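Local coordinates for protein beta-lactamase OXA-2 (Salmonella typhimurium, PDB 1K38) that hydrolyses the beta-lactam ring of oxacillin and other penicillins, and so confers antibiotic resistance, at residues L120-D129 / S142-F153; W192-V200 / F212-M222. All coordinates share one frame; numbering follows the deposited sequence.

Contact 1. Residues L120-D129 / S142-F153; sequences LKKIDYGNAD and SLAISAQEQIAF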
# COMPACT_ATOMS: atom_id res chain seq x y z
N LEU A 120 -25.44 0.36 -1.88
CA LEU A 120 -25.42 -1.07 -1.58
C LEU A 120 -25.95 -1.88 -2.75
O LEU A 120 -25.43 -2.95 -3.06
CB LEU A 120 -26.24 -1.36 -0.32
CG LEU A 120 -25.58 -0.96 1.01
CD1 LEU A 120 -26.61 -0.99 2.14
CD2 LEU A 120 -24.43 -1.92 1.30
N LYS A 121 -26.98 -1.35 -3.41
CA LYS A 121 -27.57 -2.04 -4.55
C LYS A 121 -26.62 -2.05 -5.74
O LYS A 121 -26.52 -3.05 -6.45
CB LYS A 121 -28.89 -1.37 -4.94
CG LYS A 121 -29.69 -2.14 -5.98
CD LYS A 121 -30.97 -1.41 -6.37
CE LYS A 121 -30.71 -0.24 -7.31
NZ LYS A 121 -29.77 0.77 -6.75
N LYS A 122 -25.91 -0.95 -5.97
CA LYS A 122 -25.00 -0.88 -7.10
C LYS A 122 -23.81 -1.83 -6.99
O LYS A 122 -23.22 -2.20 -8.00
CB LYS A 122 -24.52 0.57 -7.33
CG LYS A 122 -23.51 1.09 -6.32
CD LYS A 122 -23.43 2.62 -6.39
CE LYS A 122 -23.19 3.12 -7.81
NZ LYS A 122 -23.29 4.61 -7.90
N ILE A 123 -23.46 -2.23 -5.77
CA ILE A 123 -22.35 -3.17 -5.61
C ILE A 123 -22.86 -4.56 -5.21
O ILE A 123 -22.06 -5.45 -4.92
CB ILE A 123 -21.30 -2.70 -4.57
CG1 ILE A 123 -21.94 -2.52 -3.19
CG2 ILE A 123 -20.66 -1.39 -5.03
CD1 ILE A 123 -20.92 -2.27 -2.08
N ASP A 124 -24.18 -4.73 -5.20
CA ASP A 124 -24.80 -6.01 -4.87
C ASP A 124 -24.12 -6.63 -3.65
O ASP A 124 -23.69 -7.78 -3.67
CB ASP A 124 -24.68 -6.94 -6.08
CG ASP A 124 -25.39 -8.27 -5.88
OD1 ASP A 124 -26.54 -8.26 -5.39
OD2 ASP A 124 -24.80 -9.31 -6.24
N TYR A 125 -24.05 -5.85 -2.57
CA TYR A 125 -23.40 -6.26 -1.33
C TYR A 125 -24.33 -6.97 -0.34
O TYR A 125 -25.13 -6.33 0.34
CB TYR A 125 -22.77 -5.02 -0.68
CG TYR A 125 -21.88 -5.28 0.52
CD1 TYR A 125 -22.41 -5.37 1.80
CD2 TYR A 125 -20.50 -5.40 0.37
CE1 TYR A 125 -21.58 -5.55 2.91
CE2 TYR A 125 -19.67 -5.58 1.46
CZ TYR A 125 -20.21 -5.65 2.73
OH TYR A 125 -19.37 -5.79 3.82
N GLY A 126 -24.20 -8.29 -0.26
CA GLY A 126 -25.03 -9.06 0.65
C GLY A 126 -26.51 -8.82 0.39
O GLY A 126 -26.94 -8.80 -0.76
N ASN A 127 -27.29 -8.63 1.45
CA ASN A 127 -28.72 -8.39 1.27
C ASN A 127 -28.99 -6.92 0.94
O ASN A 127 -30.14 -6.53 0.74
CB ASN A 127 -29.51 -8.82 2.51
CG ASN A 127 -29.11 -8.08 3.77
OD1 ASN A 127 -28.38 -7.09 3.73
ND2 ASN A 127 -29.60 -8.56 4.91
N ALA A 128 -27.92 -6.13 0.87
CA ALA A 128 -28.01 -4.71 0.54
C ALA A 128 -29.12 -3.97 1.28
O ALA A 128 -29.77 -3.10 0.70
CB ALA A 128 -28.19 -4.55 -0.97
N ASP A 129 -29.31 -4.30 2.55
CA ASP A 129 -30.35 -3.68 3.36
C ASP A 129 -29.79 -2.83 4.50
O ASP A 129 -29.32 -3.36 5.50
CB ASP A 129 -31.25 -4.77 3.95
CG ASP A 129 -32.52 -4.22 4.55
OD1 ASP A 129 -32.49 -3.08 5.07
OD2 ASP A 129 -33.55 -4.93 4.52
N SER A 142 -29.90 -4.24 9.63
CA SER A 142 -30.36 -5.39 8.85
C SER A 142 -29.33 -5.93 7.85
O SER A 142 -29.50 -7.03 7.34
CB SER A 142 -31.63 -5.02 8.09
OG SER A 142 -32.65 -4.58 8.98
N LEU A 143 -28.29 -5.15 7.59
CA LEU A 143 -27.27 -5.57 6.62
C LEU A 143 -26.56 -6.87 6.99
O LEU A 143 -26.10 -7.05 8.12
CB LEU A 143 -26.23 -4.45 6.44
CG LEU A 143 -25.22 -4.68 5.31
CD1 LEU A 143 -25.94 -4.78 3.98
CD2 LEU A 143 -24.22 -3.54 5.29
N ALA A 144 -26.47 -7.78 6.03
CA ALA A 144 -25.81 -9.07 6.24
C ALA A 144 -25.17 -9.57 4.95
O ALA A 144 -25.70 -9.34 3.86
CB ALA A 144 -26.82 -10.09 6.76
N ILE A 145 -24.05 -10.26 5.09
CA ILE A 145 -23.31 -10.78 3.94
C ILE A 145 -22.56 -12.06 4.33
O ILE A 145 -22.16 -12.22 5.48
CB ILE A 145 -22.31 -9.69 3.44
CG1 ILE A 145 -21.61 -10.16 2.16
CG2 ILE A 145 -21.30 -9.37 4.54
CD1 ILE A 145 -20.79 -9.06 1.48
N SER A 146 -22.38 -12.97 3.37
CA SER A 146 -21.68 -14.23 3.66
C SER A 146 -20.19 -14.16 3.35
O SER A 146 -19.72 -13.23 2.68
CB SER A 146 -22.29 -15.37 2.84
OG SER A 146 -21.89 -15.27 1.48
N ALA A 147 -19.46 -15.16 3.82
CA ALA A 147 -18.02 -15.21 3.57
C ALA A 147 -17.76 -15.32 2.07
O ALA A 147 -16.83 -14.70 1.56
CB ALA A 147 -17.40 -16.40 4.31
N GLN A 148 -18.58 -16.09 1.37
CA GLN A 148 -18.38 -16.23 -0.07
C GLN A 148 -18.67 -14.91 -0.78
O GLN A 148 -17.99 -14.57 -1.75
CB GLN A 148 -19.25 -17.36 -0.63
CG GLN A 148 -18.66 -18.74 -0.33
CD GLN A 148 -19.21 -19.83 -1.23
OE1 GLN A 148 -19.43 -19.62 -2.43
NE2 GLN A 148 -19.40 -21.02 -0.67
N GLU A 149 -19.66 -14.17 -0.29
CA GLU A 149 -19.99 -12.89 -0.88
C GLU A 149 -18.89 -11.86 -0.61
O GLU A 149 -18.64 -10.97 -1.43
CB GLU A 149 -21.34 -12.40 -0.35
CG GLU A 149 -22.50 -13.25 -0.83
CD GLU A 149 -23.84 -12.77 -0.32
OE1 GLU A 149 -23.95 -12.51 0.90
OE2 GLU A 149 -24.78 -12.66 -1.13
N GLN A 150 -18.22 -11.98 0.53
CA GLN A 150 -17.12 -11.07 0.85
C GLN A 150 -16.00 -11.30 -0.16
O GLN A 150 -15.37 -10.35 -0.63
CB GLN A 150 -16.59 -11.31 2.27
CG GLN A 150 -17.55 -10.90 3.38
CD GLN A 150 -17.20 -9.57 4.02
OE1 GLN A 150 -16.61 -8.69 3.39
NE2 GLN A 150 -17.56 -9.41 5.30
N ILE A 151 -15.74 -12.57 -0.48
CA ILE A 151 -14.69 -12.90 -1.44
C ILE A 151 -15.00 -12.27 -2.79
O ILE A 151 -14.15 -11.62 -3.39
CB ILE A 151 -14.55 -14.43 -1.62
CG1 ILE A 151 -14.03 -15.08 -0.33
CG2 ILE A 151 -13.63 -14.74 -2.79
CD1 ILE A 151 -12.57 -14.81 -0.04
N ALA A 152 -16.24 -12.44 -3.25
CA ALA A 152 -16.64 -11.88 -4.54
C ALA A 152 -16.46 -10.37 -4.55
O ALA A 152 -15.98 -9.80 -5.54
CB ALA A 152 -18.09 -12.25 -4.84
N PHE A 153 -16.83 -9.71 -3.46
CA PHE A 153 -16.69 -8.26 -3.36
C PHE A 153 -15.22 -7.85 -3.38
O PHE A 153 -14.85 -6.92 -4.10
CB PHE A 153 -17.35 -7.75 -2.08
CG PHE A 153 -17.02 -6.33 -1.77
CD1 PHE A 153 -17.57 -5.30 -2.52
CD2 PHE A 153 -16.12 -6.01 -0.75
CE1 PHE A 153 -17.23 -3.97 -2.28
CE2 PHE A 153 -15.77 -4.69 -0.49
CZ PHE A 153 -16.33 -3.67 -1.26
O HOH W 1 -16.73 -5.92 3.34
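Tyr125 is the bump of this contact, and Ile145, Leu143 and Phe153 shape the hollow that takes it. The methyl CD1 of Ile145 sits over the centre of one face of the tyrosine ring, 3.6 Å from its centroid, a CH-pi contact made possible by an isoleucine chain stretched out with CG1 trans to the backbone N (chi1 -175°). The CD2 rim of the same ring points at the face of Phe153, a T-shaped pair with planes at 86°, while Leu143 CD2 comes obliquely to within 4.1 Å of Tyr125 CE1. Ile123 CD1 extends the apolar wall along Phe153, and Pro56 of helix 56-64 packs against Ile123, Tyr125 and Phe153.

Gly126, at positive phi in a type II' turn, lets the backbones close in: its CA lies 3.3 Å from Ala144 O in a CH...O contact. Next to it, Asn127 fits its amide into the bend of 142-144. Asn127 N donates to Ala144 O, ND2 gives a bond of 2.9 Å to Ser142 O close to the amide plane, and OD1 is gripped from opposite faces by Ala144 N and by Asp129 N, the latter closing an Asx turn. The three bonds on the side-chain amide fix its rotation.

Farther on, Ser146 and Glu149 form a capping box that starts helix 147-158, and Glu149 also pairs with Arg46. At the hydroxyl end of the tyrosine, OH donates to a water in the ring plane at 2.7 Å, which donates in turn to Gln150 OE1; Gln150 NE2 holds Thr52. The chemistry is thus divided: polar bonds set the course of the backbone, and apolar contacts hold the Tyr125 ring in place, its side chain about 9 Å from that of Ser51, the predicted acylation site.

Contact 2. Residues W192-V200 / F212-M222; sequences WEGRMGWWV and FALNIDTPNRM
Trp192 and Thr218 meet edge-on: the indole N-H of Trp192 points in the ring plane at Thr218 OG1, 3.0 Å from NE1. Met222 CE packs 3.7 Å from Trp192 CZ3, and its SD lies obliquely to the six-membered ring, 5.4 Å from the centroid, a Met-aromatic contact. Beside it, Arg221 lays the edge of its guanidinium against Gly194 O, with NH1 at 2.9 Å.

From here strands 196-200 and 212-217 run antiparallel, Gly197 with Ile216 and Trp199 with Leu214 making the hydrogen-bonded pairs. On the face carrying Met196, Trp198 and Val200, Asn215 stands alongside Trp198 and points the same way. Its CB lies over the six-membered ring, 4.0 Å from the centroid, and its amide plane is turned 83° from the indole. Met196 SD lies over the same indole face, towards its rim, 3.6 Å from Asn215 CB. Asn215 OD1 accepts a hydrogen bond from Arg42, and Asp217 forms a salt bridge with it.

On the opposite face Phe212 reaches Trp199: with chi1 at 64°, CG stands between N and the carbonyl carbon, and CE2 comes over the indole face, 3.6 Å from Trp199 CE3. The two planes lie at 48°.

Helix 226-238 covers the Trp199 and Phe212 face, helix 147-158 packs against Trp198, Val200 and Ala213, and strands 184-192 and 21-27 flank the hairpin in the central sheet.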
# COMPACT_ATOMS: atom_id res chain seq x y z
N TRP A 192 -16.09 -7.15 14.24
CA TRP A 192 -16.63 -7.78 15.44
C TRP A 192 -17.85 -7.01 15.92
O TRP A 192 -17.78 -5.80 16.11
CB TRP A 192 -15.60 -7.82 16.58
CG TRP A 192 -16.12 -8.55 17.79
CD1 TRP A 192 -16.63 -9.82 17.83
CD2 TRP A 192 -16.15 -8.06 19.14
NE1 TRP A 192 -16.99 -10.15 19.12
CE2 TRP A 192 -16.70 -9.09 19.94
CE3 TRP A 192 -15.77 -6.86 19.75
CZ2 TRP A 192 -16.88 -8.96 21.33
CZ3 TRP A 192 -15.95 -6.72 21.13
CH2 TRP A 192 -16.50 -7.77 21.90
N GLU A 193 -18.96 -7.70 16.10
CA GLU A 193 -20.16 -7.03 16.57
C GLU A 193 -20.67 -7.61 17.89
O GLU A 193 -21.81 -7.39 18.27
CB GLU A 193 -21.26 -7.05 15.50
CG GLU A 193 -21.44 -8.37 14.77
CD GLU A 193 -21.90 -9.48 15.67
OE1 GLU A 193 -21.11 -9.92 16.53
OE2 GLU A 193 -23.06 -9.92 15.52
N GLY A 194 -19.80 -8.36 18.57
CA GLY A 194 -20.18 -8.93 19.85
C GLY A 194 -20.18 -10.45 19.95
O GLY A 194 -19.65 -11.00 20.91
N ARG A 195 -20.76 -11.12 18.96
CA ARG A 195 -20.82 -12.58 18.99
C ARG A 195 -20.25 -13.23 17.74
O ARG A 195 -20.11 -14.45 17.67
CB ARG A 195 -22.27 -13.04 19.16
CG ARG A 195 -23.17 -12.69 17.98
CD ARG A 195 -24.27 -11.74 18.41
NE ARG A 195 -23.72 -10.49 18.95
CZ ARG A 195 -24.43 -9.60 19.63
NH1 ARG A 195 -23.85 -8.50 20.09
NH2 ARG A 195 -25.72 -9.82 19.87
N MET A 196 -19.92 -12.40 16.76
CA MET A 196 -19.39 -12.84 15.47
C MET A 196 -18.16 -12.02 15.10
O MET A 196 -18.19 -10.80 15.15
CB MET A 196 -20.47 -12.66 14.40
CG MET A 196 -19.94 -12.43 12.99
SD MET A 196 -19.98 -13.92 11.99
CE MET A 196 -19.28 -15.10 13.08
N GLY A 197 -17.07 -12.70 14.72
CA GLY A 197 -15.86 -11.99 14.35
C GLY A 197 -15.42 -12.33 12.94
O GLY A 197 -15.56 -13.47 12.50
N TRP A 198 -14.87 -11.34 12.23
CA TRP A 198 -14.41 -11.52 10.85
C TRP A 198 -12.97 -11.09 10.62
O TRP A 198 -12.40 -10.30 11.36
CB TRP A 198 -15.16 -10.61 9.87
CG TRP A 198 -16.60 -10.80 9.61
CD1 TRP A 198 -17.64 -10.19 10.26
CD2 TRP A 198 -17.18 -11.51 8.51
NE1 TRP A 198 -18.83 -10.47 9.62
CE2 TRP A 198 -18.57 -11.28 8.55
CE3 TRP A 198 -16.65 -12.32 7.49
CZ2 TRP A 198 -19.45 -11.82 7.60
CZ3 TRP A 198 -17.52 -12.86 6.55
CH2 TRP A 198 -18.91 -12.61 6.61
N TRP A 199 -12.40 -11.62 9.54
CA TRP A 199 -11.11 -11.16 9.03
C TRP A 199 -11.22 -11.51 7.56
O TRP A 199 -11.37 -12.68 7.19
CB TRP A 199 -9.87 -11.81 9.66
CG TRP A 199 -8.65 -10.90 9.41
CD1 TRP A 199 -8.65 -9.52 9.41
CD2 TRP A 199 -7.29 -11.29 9.18
NE1 TRP A 199 -7.37 -9.05 9.20
CE2 TRP A 199 -6.52 -10.11 9.06
CE3 TRP A 199 -6.65 -12.53 9.07
CZ2 TRP A 199 -5.14 -10.13 8.83
CZ3 TRP A 199 -5.28 -12.56 8.85
CH2 TRP A 199 -4.54 -11.36 8.73
N VAL A 200 -11.22 -10.48 6.73
CA VAL A 200 -11.32 -10.68 5.29
C VAL A 200 -10.26 -9.83 4.60
O VAL A 200 -9.84 -8.80 5.14
CB VAL A 200 -12.72 -10.29 4.75
CG1 VAL A 200 -13.80 -11.00 5.56
CG2 VAL A 200 -12.92 -8.78 4.81
N PHE A 212 -9.13 -14.23 1.16
CA PHE A 212 -9.66 -14.99 2.27
C PHE A 212 -10.79 -14.26 2.96
O PHE A 212 -10.86 -13.02 2.96
CB PHE A 212 -8.57 -15.32 3.30
CG PHE A 212 -7.98 -14.11 3.97
CD1 PHE A 212 -6.83 -13.51 3.46
CD2 PHE A 212 -8.57 -13.56 5.11
CE1 PHE A 212 -6.28 -12.39 4.07
CE2 PHE A 212 -8.03 -12.44 5.73
CZ PHE A 212 -6.88 -11.85 5.20
N ALA A 213 -11.69 -15.04 3.55
CA ALA A 213 -12.81 -14.49 4.29
C ALA A 213 -13.15 -15.51 5.35
O ALA A 213 -13.60 -16.62 5.05
CB ALA A 213 -14.00 -14.24 3.36
N LEU A 214 -12.90 -15.14 6.60
CA LEU A 214 -13.18 -16.01 7.73
C LEU A 214 -14.08 -15.34 8.74
O LEU A 214 -14.01 -14.13 8.94
CB LEU A 214 -11.87 -16.40 8.46
CG LEU A 214 -11.99 -17.01 9.87
CD1 LEU A 214 -10.82 -17.95 10.11
CD2 LEU A 214 -12.02 -15.91 10.95
N ASN A 215 -14.96 -16.13 9.35
CA ASN A 215 -15.76 -15.60 10.44
C ASN A 215 -15.88 -16.73 11.45
O ASN A 215 -15.83 -17.91 11.10
CB ASN A 215 -17.14 -15.02 10.02
CG ASN A 215 -18.11 -16.03 9.45
OD1 ASN A 215 -18.48 -17.01 10.10
ND2 ASN A 215 -18.55 -15.78 8.22
N ILE A 216 -15.93 -16.34 12.72
CA ILE A 216 -16.03 -17.29 13.82
C ILE A 216 -16.94 -16.74 14.89
O ILE A 216 -17.11 -15.53 15.01
CB ILE A 216 -14.66 -17.56 14.50
CG1 ILE A 216 -14.01 -16.23 14.91
CG2 ILE A 216 -13.75 -18.36 13.56
CD1 ILE A 216 -12.78 -16.40 15.79
N ASP A 217 -17.54 -17.63 15.67
CA ASP A 217 -18.38 -17.18 16.76
C ASP A 217 -17.40 -16.74 17.85
O ASP A 217 -16.27 -17.23 17.91
CB ASP A 217 -19.26 -18.31 17.28
CG ASP A 217 -20.21 -18.83 16.24
OD1 ASP A 217 -20.67 -18.02 15.41
OD2 ASP A 217 -20.52 -20.04 16.25
N THR A 218 -17.83 -15.82 18.71
CA THR A 218 -16.96 -15.35 19.78
C THR A 218 -17.62 -15.47 21.15
O THR A 218 -17.98 -14.48 21.77
CB THR A 218 -16.54 -13.88 19.56
OG1 THR A 218 -17.71 -13.04 19.58
CG2 THR A 218 -15.82 -13.72 18.23
N PRO A 219 -17.78 -16.72 21.64
CA PRO A 219 -18.41 -16.93 22.95
C PRO A 219 -17.61 -16.30 24.09
O PRO A 219 -18.17 -15.97 25.14
CB PRO A 219 -18.47 -18.45 23.06
CG PRO A 219 -17.31 -18.90 22.23
CD PRO A 219 -17.41 -18.00 21.02
N ASN A 220 -16.31 -16.12 23.89
CA ASN A 220 -15.48 -15.51 24.92
C ASN A 220 -15.28 -14.02 24.64
O ASN A 220 -14.39 -13.38 25.20
CB ASN A 220 -14.14 -16.23 25.01
CG ASN A 220 -14.31 -17.71 25.27
OD1 ASN A 220 -14.92 -18.12 26.26
ND2 ASN A 220 -13.78 -18.53 24.37
N ARG A 221 -16.12 -13.49 23.75
CA ARG A 221 -16.10 -12.08 23.39
C ARG A 221 -14.71 -11.58 22.98
O ARG A 221 -14.10 -12.12 22.06
CB ARG A 221 -16.66 -11.25 24.55
CG ARG A 221 -17.98 -11.79 25.12
CD ARG A 221 -19.10 -11.85 24.07
NE ARG A 221 -20.34 -12.35 24.66
CZ ARG A 221 -21.47 -12.57 23.97
NH1 ARG A 221 -21.52 -12.32 22.67
NH2 ARG A 221 -22.55 -13.02 24.60
N MET A 222 -14.21 -10.55 23.66
CA MET A 222 -12.90 -10.00 23.32
C MET A 222 -11.75 -11.01 23.34
O MET A 222 -10.83 -10.92 22.53
CB MET A 222 -12.54 -8.84 24.25
CG MET A 222 -13.42 -7.60 24.07
SD MET A 222 -12.43 -6.11 23.83
CE MET A 222 -12.43 -6.02 22.04

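Contact 1 closes before contact 2 opens along the chain, and their centres lie about 17 Å apart. Contact 2 is part of the central mixed sheet, in the hairpin of strands 196-205 and 208-217; contact 1 belongs to the helical side, where helix 113-122 and the following loop meet the start of helix 147-158. That helix joins them: Ala147 O touches Ala213 CB at 3.4 Å, and Gln150 NE2 packs on Trp198 CZ3 at 3.7 Å. As in other serine beta-lactamases, the active site lies between helices and sheet: the side chains of Tyr125 and Trp192 are about 9 and 7 Å from that of Ser51, the predicted nucleophile, and Trp199 packs beside Thr190, probably substrate-binding.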